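Local coordinates for protein arginine kinase (Anthopleura japonica, PDB 4RF6) that catalyses the reversible transfer of a phosphate group from ATP to L-arginine, giving N(omega)-phospho-L-arginine and ADP, in a monomer built of two tandem kinase repeats, at residues Ala144-Leu153 / Ala205-Arg215; Asp468-Ile479 / Tyr704-Lys715. One frame throughout, in Å; residues are numbered along the deposited sequence.

Overall arrangement
The two contacts come one after the other along the chain and lie on opposite sides of its centre, about 74 Å apart between centres and about 58 Å between nearest atoms. Interaction 1 belongs to the first approximate repeat, where the start of helix 149-163 meets the loop between helix 200-205 and strand 216-220. Interaction 2 belongs to the second, where the segment leading into strand 479-488 lies along the C-terminal helix 696-714. Each repeat has its own eight-stranded antiparallel sheet with the same strand order; strand 216-220 is next to the edge of one, and strand 479-488 is central in the other. Each contact thus joins a loop to a helix within its own repeat, and neither bridges the two repeats.

Interaction 1 of 2, residues Ala144-Leu153 / Ala205-Arg215; sequences APGVTKAHRL and AGINKEWPEGR
R152 and R215 lay their guanidinium groups flat on each other, planes 4° apart and centres 4.1 Å apart. The R152 chain runs straight out from the helix and bends only at chi3 (-74°), which turns its planar end over one face of R215; W211 lies against the opposite face. Carbonyl oxygens around the pair probably offset the like charges: R215 grips K209 O end-on with NH1 and NH2, both bonds nearly in the guanidinium plane, and NH2 also reaches E213 O on a lone pair. The same K209 O sits over a face of R152. Two waters meet the R152 edge in plane: one links NH2 to A144 O and I207 O, the other links NH1 to K149 O and E213 OE1.

Salt bridges close the outer side. K149, its CG anti to the backbone N (chi1 177°), crosses E213 at about a right angle and gives a 2.6 Å bond from NZ to E213 OE1, on the syn side of the carboxylate. E210 completes the network through a long salt bridge and a water shared with K149 NZ. L153 CD2 packs on E213 CG at 3.5 Å, beside this bridge.

At the other end, K209 NZ bonds P145 O at 3.0 Å from above the carbonyl plane, and G206 O at 2.7 Å. The ring of P145 lies alongside I207, with CG 3.7 Å from I207 CG1.

T148 N-caps the helix, its OG1 accepting from H151 N, while G206 ends helix 200-205 in a Schellman motif. I207 and A205 lie next to E232 and Y75, substrate-binding residues by similarity, so the A205-I207 end of this contact borders the probable arginine site of the phosphagen kinase catalytic domain, while the capped start of helix 149-163 packs on the turns leading to strand 216-220.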
# COMPACT_ATOMS: atom_id res chain seq x y z
N ALA A 144 -19.99 -26.50 2.59
CA ALA A 144 -19.07 -26.88 1.51
C ALA A 144 -18.66 -28.37 1.44
O ALA A 144 -18.51 -28.91 0.34
CB ALA A 144 -17.85 -25.98 1.50
N PRO A 145 -18.45 -29.03 2.60
CA PRO A 145 -18.06 -30.44 2.47
C PRO A 145 -19.21 -31.36 2.05
O PRO A 145 -18.94 -32.49 1.64
CB PRO A 145 -17.61 -30.82 3.89
CG PRO A 145 -17.34 -29.51 4.59
CD PRO A 145 -18.31 -28.55 3.99
N GLY A 146 -20.45 -30.90 2.16
CA GLY A 146 -21.59 -31.76 1.86
C GLY A 146 -22.54 -31.26 0.78
O GLY A 146 -23.47 -31.98 0.36
N VAL A 147 -22.33 -30.03 0.33
CA VAL A 147 -23.19 -29.44 -0.70
C VAL A 147 -23.18 -30.29 -1.99
O VAL A 147 -22.15 -30.83 -2.39
CB VAL A 147 -22.76 -27.99 -1.01
CG1 VAL A 147 -21.41 -27.95 -1.72
CG2 VAL A 147 -23.82 -27.28 -1.84
N THR A 148 -24.35 -30.45 -2.62
CA THR A 148 -24.44 -31.20 -3.87
C THR A 148 -23.94 -30.37 -5.05
O THR A 148 -23.87 -29.14 -4.98
CB THR A 148 -25.88 -31.64 -4.17
OG1 THR A 148 -26.68 -30.49 -4.45
CG2 THR A 148 -26.47 -32.40 -2.99
N LYS A 149 -23.62 -31.06 -6.13
CA LYS A 149 -23.12 -30.46 -7.37
C LYS A 149 -24.08 -29.39 -7.89
O LYS A 149 -23.67 -28.29 -8.26
CB LYS A 149 -22.91 -31.57 -8.40
CG LYS A 149 -22.46 -31.14 -9.79
CD LYS A 149 -22.03 -32.39 -10.56
CE LYS A 149 -21.83 -32.13 -12.04
NZ LYS A 149 -20.75 -31.16 -12.33
N ALA A 150 -25.37 -29.73 -7.91
CA ALA A 150 -26.41 -28.83 -8.40
C ALA A 150 -26.58 -27.60 -7.51
O ALA A 150 -26.81 -26.48 -7.99
CB ALA A 150 -27.73 -29.57 -8.50
N HIS A 151 -26.49 -27.81 -6.21
CA HIS A 151 -26.71 -26.72 -5.27
C HIS A 151 -25.54 -25.73 -5.23
O HIS A 151 -25.74 -24.53 -5.02
CB HIS A 151 -27.03 -27.27 -3.88
CG HIS A 151 -28.43 -27.79 -3.75
ND1 HIS A 151 -28.88 -28.45 -2.62
CD2 HIS A 151 -29.48 -27.73 -4.60
CE1 HIS A 151 -30.14 -28.79 -2.79
NE2 HIS A 151 -30.53 -28.36 -3.98
N ARG A 152 -24.32 -26.22 -5.45
CA ARG A 152 -23.16 -25.35 -5.54
C ARG A 152 -23.36 -24.37 -6.70
O ARG A 152 -23.01 -23.19 -6.61
CB ARG A 152 -21.88 -26.17 -5.74
CG ARG A 152 -20.60 -25.35 -5.72
CD ARG A 152 -19.36 -26.20 -6.04
NE ARG A 152 -18.99 -27.08 -4.93
CZ ARG A 152 -19.20 -28.39 -4.90
NH1 ARG A 152 -19.77 -29.01 -5.93
NH2 ARG A 152 -18.83 -29.09 -3.84
N LEU A 153 -23.93 -24.88 -7.79
CA LEU A 153 -24.18 -24.07 -8.98
C LEU A 153 -25.29 -23.04 -8.72
O LEU A 153 -25.21 -21.89 -9.17
CB LEU A 153 -24.53 -24.97 -10.16
CG LEU A 153 -23.35 -25.79 -10.65
CD1 LEU A 153 -23.79 -26.91 -11.58
CD2 LEU A 153 -22.37 -24.88 -11.36
N ALA A 205 -11.41 -33.32 3.33
CA ALA A 205 -12.68 -32.90 3.91
C ALA A 205 -13.85 -33.11 2.94
O ALA A 205 -15.02 -33.04 3.34
CB ALA A 205 -12.61 -31.45 4.33
N GLY A 206 -13.52 -33.35 1.67
CA GLY A 206 -14.52 -33.54 0.63
C GLY A 206 -14.90 -32.22 -0.02
O GLY A 206 -15.83 -32.15 -0.83
N ILE A 207 -14.16 -31.17 0.31
CA ILE A 207 -14.48 -29.81 -0.12
C ILE A 207 -14.12 -29.56 -1.60
O ILE A 207 -14.76 -28.74 -2.27
CB ILE A 207 -13.84 -28.77 0.84
CG1 ILE A 207 -14.60 -28.77 2.17
CG2 ILE A 207 -13.83 -27.36 0.25
CD1 ILE A 207 -13.93 -27.95 3.28
N ASN A 208 -13.14 -30.30 -2.10
CA ASN A 208 -12.68 -30.14 -3.48
C ASN A 208 -13.58 -30.76 -4.55
O ASN A 208 -13.27 -30.64 -5.74
CB ASN A 208 -11.27 -30.71 -3.64
CG ASN A 208 -10.19 -29.69 -3.29
OD1 ASN A 208 -10.44 -28.49 -3.28
ND2 ASN A 208 -8.99 -30.18 -2.99
N LYS A 209 -14.67 -31.42 -4.15
CA LYS A 209 -15.53 -32.11 -5.11
C LYS A 209 -15.97 -31.20 -6.27
O LYS A 209 -16.28 -30.02 -6.07
CB LYS A 209 -16.76 -32.73 -4.43
CG LYS A 209 -16.44 -33.93 -3.52
CD LYS A 209 -17.68 -34.75 -3.19
CE LYS A 209 -18.68 -33.99 -2.31
NZ LYS A 209 -18.12 -33.61 -0.97
N GLU A 210 -15.97 -31.77 -7.47
CA GLU A 210 -16.33 -31.08 -8.72
C GLU A 210 -15.45 -29.87 -9.09
O GLU A 210 -15.89 -29.04 -9.88
CB GLU A 210 -17.81 -30.65 -8.73
CG GLU A 210 -18.80 -31.62 -8.08
CD GLU A 210 -18.83 -33.00 -8.73
OE1 GLU A 210 -19.38 -33.92 -8.10
OE2 GLU A 210 -18.33 -33.16 -9.87
N TRP A 211 -14.25 -29.78 -8.53
CA TRP A 211 -13.37 -28.64 -8.82
C TRP A 211 -13.18 -28.43 -10.33
O TRP A 211 -12.94 -29.39 -11.06
CB TRP A 211 -12.00 -28.80 -8.15
CG TRP A 211 -11.12 -27.61 -8.37
CD1 TRP A 211 -10.22 -27.42 -9.39
CD2 TRP A 211 -11.09 -26.42 -7.58
NE1 TRP A 211 -9.63 -26.19 -9.26
CE2 TRP A 211 -10.14 -25.56 -8.16
CE3 TRP A 211 -11.76 -26.01 -6.42
CZ2 TRP A 211 -9.86 -24.30 -7.63
CZ3 TRP A 211 -11.48 -24.77 -5.90
CH2 TRP A 211 -10.53 -23.93 -6.49
N PRO A 212 -13.26 -27.17 -10.80
CA PRO A 212 -13.49 -25.91 -10.10
C PRO A 212 -14.89 -25.37 -10.33
O PRO A 212 -15.11 -24.16 -10.24
CB PRO A 212 -12.50 -24.97 -10.80
CG PRO A 212 -12.58 -25.44 -12.25
CD PRO A 212 -12.88 -26.93 -12.21
N GLU A 213 -15.83 -26.25 -10.64
CA GLU A 213 -17.21 -25.87 -10.92
C GLU A 213 -17.83 -25.06 -9.77
O GLU A 213 -17.71 -25.43 -8.61
CB GLU A 213 -18.05 -27.12 -11.17
CG GLU A 213 -19.50 -26.86 -11.46
CD GLU A 213 -20.23 -28.11 -11.93
OE1 GLU A 213 -20.63 -28.92 -11.07
OE2 GLU A 213 -20.40 -28.27 -13.16
N GLY A 214 -18.48 -23.95 -10.11
CA GLY A 214 -19.22 -23.18 -9.12
C GLY A 214 -18.35 -22.29 -8.25
O GLY A 214 -18.87 -21.57 -7.39
N ARG A 215 -17.04 -22.35 -8.44
CA ARG A 215 -16.11 -21.47 -7.73
C ARG A 215 -15.90 -20.19 -8.51
O ARG A 215 -15.90 -20.20 -9.75
CB ARG A 215 -14.76 -22.15 -7.49
CG ARG A 215 -14.73 -23.13 -6.32
CD ARG A 215 -15.42 -24.43 -6.68
NE ARG A 215 -15.23 -25.46 -5.65
CZ ARG A 215 -15.57 -26.73 -5.80
NH1 ARG A 215 -15.36 -27.60 -4.82
NH2 ARG A 215 -16.12 -27.14 -6.94
O HOH W 1 -17.28 -28.01 -1.69
O HOH W 2 -19.50 -31.08 -1.24
O HOH W 3 -20.95 -27.98 -8.55
O HOH W 4 -18.08 -31.85 -12.25

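Interaction 2 of 2, residues Asp468-Ile479 / Tyr704-Lys715; sequences DAPNLDPEGTYI and YNGVKKLLEIEK
The extended and turning backbone of 468-479 follows helix 704-714 in the same general direction, with A469, L472 and Y478 nearest to Y704, K708 and L711 and CA separations of 6.6 to 7.7 Å. A469 lies over one face of the Y704 ring, its CA 3.7 Å from the ring centroid in a CH-pi contact. Y704, with CG anti to the backbone N (chi1 178°), extends to give a very short 2.5 Å hydrogen bond from OH to P470 O, which lies at the ring edge.

L472 wedges between Y704 and the next helical turns: its CG is 3.4 Å from Y704 CE1, and its CD1 meets V707 CG1. I479 reaches V707 tip to tip, CD1 to CG1, and crosses L711 at about a right angle. Further along, the Y478 ring packs obliquely against L711 CD2 and against the aliphatic parts of E714 and K715; the E714 carboxylate is bonded instead to the backbone nitrogens of K648 and A649.

Buried D473 opens a type I turn to G476, and its carboxylate ties the residues beyond: OD2 takes Y478 N on the syn lone pair at 2.6 Å and I479 N on the anti lone pair at 2.8 Å. Apolar side chains thus make most of the contact, while the Y704 hydroxyl gives the one direct hydrogen bond across the two segments and the D473 carboxylate holds the backbone at the start of strand 479-488.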
# COMPACT_ATOMS: atom_id res chain seq x y z
N ASP A 468 14.69 33.14 -26.57
CA ASP A 468 15.15 33.31 -27.94
C ASP A 468 16.25 32.28 -28.21
O ASP A 468 17.40 32.48 -27.82
CB ASP A 468 15.69 34.73 -28.14
CG ASP A 468 15.80 35.12 -29.60
OD1 ASP A 468 16.20 34.28 -30.43
OD2 ASP A 468 15.48 36.29 -29.91
N ALA A 469 15.89 31.18 -28.87
CA ALA A 469 16.82 30.06 -29.03
C ALA A 469 16.78 29.40 -30.41
O ALA A 469 16.23 28.31 -30.56
CB ALA A 469 16.57 29.01 -27.94
N PRO A 470 17.39 30.05 -31.42
CA PRO A 470 17.54 29.39 -32.72
C PRO A 470 18.36 28.11 -32.56
O PRO A 470 19.38 28.14 -31.87
CB PRO A 470 18.33 30.43 -33.54
CG PRO A 470 18.04 31.75 -32.88
CD PRO A 470 17.89 31.44 -31.41
N ASN A 471 17.93 27.01 -33.18
CA ASN A 471 18.54 25.69 -32.94
C ASN A 471 20.06 25.65 -33.16
O ASN A 471 20.55 25.97 -34.23
CB ASN A 471 17.85 24.61 -33.79
CG ASN A 471 18.13 23.20 -33.29
OD1 ASN A 471 18.56 23.01 -32.15
ND2 ASN A 471 17.87 22.21 -34.13
N LEU A 472 20.78 25.24 -32.12
CA LEU A 472 22.24 25.32 -32.10
C LEU A 472 22.96 24.37 -33.05
O LEU A 472 23.82 24.78 -33.83
CB LEU A 472 22.77 25.11 -30.68
CG LEU A 472 22.48 26.26 -29.73
CD1 LEU A 472 23.11 26.02 -28.37
CD2 LEU A 472 22.99 27.55 -30.34
N ASP A 473 22.60 23.09 -32.99
CA ASP A 473 23.35 22.04 -33.66
C ASP A 473 22.42 21.04 -34.37
O ASP A 473 22.32 19.89 -33.95
CB ASP A 473 24.22 21.31 -32.64
CG ASP A 473 25.16 20.29 -33.27
OD1 ASP A 473 25.35 20.34 -34.50
OD2 ASP A 473 25.72 19.46 -32.52
N PRO A 474 21.74 21.49 -35.44
CA PRO A 474 20.80 20.67 -36.23
C PRO A 474 21.33 19.28 -36.63
O PRO A 474 20.53 18.36 -36.79
CB PRO A 474 20.56 21.51 -37.49
CG PRO A 474 21.60 22.60 -37.46
CD PRO A 474 21.86 22.84 -36.01
N GLU A 475 22.65 19.14 -36.77
CA GLU A 475 23.24 17.88 -37.21
C GLU A 475 23.51 16.93 -36.03
O GLU A 475 23.72 15.73 -36.23
CB GLU A 475 24.55 18.14 -37.97
CG GLU A 475 24.44 19.14 -39.13
CD GLU A 475 24.58 20.60 -38.68
OE1 GLU A 475 24.69 20.84 -37.46
OE2 GLU A 475 24.59 21.49 -39.56
N GLY A 476 23.51 17.47 -34.82
CA GLY A 476 23.80 16.67 -33.64
C GLY A 476 25.26 16.25 -33.56
O GLY A 476 25.60 15.26 -32.90
N THR A 477 26.12 17.00 -34.24
CA THR A 477 27.55 16.73 -34.27
C THR A 477 28.14 16.85 -32.87
O THR A 477 28.99 16.04 -32.46
CB THR A 477 28.27 17.71 -35.21
OG1 THR A 477 27.66 17.67 -36.50
CG2 THR A 477 29.75 17.37 -35.33
N TYR A 478 27.67 17.85 -32.13
CA TYR A 478 28.19 18.14 -30.81
C TYR A 478 27.13 17.92 -29.73
O TYR A 478 27.42 17.31 -28.69
CB TYR A 478 28.72 19.58 -30.76
CG TYR A 478 29.75 19.86 -31.82
CD1 TYR A 478 29.41 20.52 -32.99
CD2 TYR A 478 31.06 19.43 -31.66
CE1 TYR A 478 30.36 20.76 -33.98
CE2 TYR A 478 32.01 19.67 -32.63
CZ TYR A 478 31.66 20.33 -33.79
OH TYR A 478 32.61 20.57 -34.75
N ILE A 479 25.92 18.40 -29.98
CA ILE A 479 24.84 18.23 -29.01
C ILE A 479 24.03 16.98 -29.29
O ILE A 479 23.33 16.90 -30.30
CB ILE A 479 23.91 19.46 -28.96
CG1 ILE A 479 24.73 20.72 -28.66
CG2 ILE A 479 22.85 19.26 -27.89
CD1 ILE A 479 23.97 22.04 -28.82
N TYR A 704 21.01 28.13 -23.00
CA TYR A 704 21.19 28.32 -24.43
C TYR A 704 22.41 29.18 -24.71
O TYR A 704 23.22 28.85 -25.56
CB TYR A 704 19.95 28.98 -25.06
CG TYR A 704 20.12 29.23 -26.54
CD1 TYR A 704 19.85 28.23 -27.46
CD2 TYR A 704 20.58 30.46 -27.02
CE1 TYR A 704 20.01 28.45 -28.81
CE2 TYR A 704 20.75 30.68 -28.37
CZ TYR A 704 20.46 29.67 -29.26
OH TYR A 704 20.62 29.85 -30.61
N ASN A 705 22.52 30.29 -23.99
CA ASN A 705 23.59 31.25 -24.22
C ASN A 705 24.96 30.63 -23.93
O ASN A 705 25.91 30.80 -24.70
CB ASN A 705 23.38 32.51 -23.38
CG ASN A 705 22.21 33.34 -23.86
OD1 ASN A 705 21.76 33.19 -25.00
ND2 ASN A 705 21.70 34.23 -23.00
N GLY A 706 25.05 29.93 -22.80
CA GLY A 706 26.27 29.26 -22.39
C GLY A 706 26.73 28.20 -23.37
O GLY A 706 27.87 28.22 -23.82
N VAL A 707 25.82 27.28 -23.71
CA VAL A 707 26.10 26.21 -24.67
C VAL A 707 26.48 26.77 -26.04
O VAL A 707 27.34 26.22 -26.74
CB VAL A 707 24.91 25.24 -24.79
CG1 VAL A 707 25.13 24.23 -25.90
CG2 VAL A 707 24.69 24.50 -23.47
N LYS A 708 25.84 27.88 -26.42
CA LYS A 708 26.15 28.54 -27.69
C LYS A 708 27.62 28.94 -27.74
O LYS A 708 28.31 28.69 -28.73
CB LYS A 708 25.26 29.78 -27.86
CG LYS A 708 25.37 30.48 -29.22
CD LYS A 708 24.47 31.71 -29.23
CE LYS A 708 24.08 32.12 -30.64
NZ LYS A 708 25.26 32.50 -31.47
N LYS A 709 28.11 29.54 -26.66
CA LYS A 709 29.51 29.94 -26.60
C LYS A 709 30.47 28.75 -26.55
O LYS A 709 31.57 28.82 -27.10
CB LYS A 709 29.75 30.87 -25.40
CG LYS A 709 29.01 32.20 -25.53
CD LYS A 709 29.59 33.26 -24.62
CE LYS A 709 29.12 34.64 -25.04
NZ LYS A 709 29.80 35.73 -24.29
N LEU A 710 30.06 27.67 -25.89
CA LEU A 710 30.85 26.45 -25.88
C LEU A 710 30.92 25.87 -27.29
O LEU A 710 31.96 25.34 -27.70
CB LEU A 710 30.25 25.42 -24.91
CG LEU A 710 30.17 25.86 -23.45
CD1 LEU A 710 29.54 24.77 -22.59
CD2 LEU A 710 31.55 26.22 -22.93
N LEU A 711 29.83 25.99 -28.03
CA LEU A 711 29.79 25.50 -29.41
C LEU A 711 30.69 26.32 -30.33
O LEU A 711 31.34 25.77 -31.22
CB LEU A 711 28.36 25.49 -29.95
CG LEU A 711 27.60 24.19 -29.76
CD1 LEU A 711 26.36 24.14 -30.64
CD2 LEU A 711 28.51 23.02 -30.06
N GLU A 712 30.71 27.63 -30.11
CA GLU A 712 31.50 28.52 -30.95
C GLU A 712 33.00 28.21 -30.86
O GLU A 712 33.74 28.40 -31.82
CB GLU A 712 31.21 29.99 -30.61
CG GLU A 712 29.98 30.56 -31.33
CD GLU A 712 29.32 31.71 -30.58
OE1 GLU A 712 29.75 32.02 -29.45
OE2 GLU A 712 28.36 32.30 -31.13
N ILE A 713 33.43 27.73 -29.69
CA ILE A 713 34.82 27.33 -29.49
C ILE A 713 35.07 25.93 -30.07
O ILE A 713 36.10 25.69 -30.72
CB ILE A 713 35.22 27.39 -28.00
CG1 ILE A 713 35.19 28.84 -27.51
CG2 ILE A 713 36.59 26.78 -27.77
CD1 ILE A 713 35.49 29.01 -26.02
N GLU A 714 34.13 25.01 -29.87
CA GLU A 714 34.28 23.66 -30.41
C GLU A 714 34.22 23.64 -31.95
O GLU A 714 34.63 22.66 -32.57
CB GLU A 714 33.21 22.73 -29.83
CG GLU A 714 33.66 21.28 -29.72
CD GLU A 714 34.79 21.10 -28.72
OE1 GLU A 714 35.62 20.19 -28.92
OE2 GLU A 714 34.85 21.87 -27.73
N LYS A 715 33.71 24.72 -32.53
CA LYS A 715 33.49 24.79 -33.98
C LYS A 715 34.46 25.71 -34.73
O LYS A 715 34.48 25.71 -35.96
CB LYS A 715 32.05 25.22 -34.28
CG LYS A 715 31.06 24.07 -34.44
CD LYS A 715 29.63 24.57 -34.38
CE LYS A 715 29.47 25.83 -35.21
NZ LYS A 715 28.07 26.33 -35.25
O HOH W 5 25.79 27.50 -33.30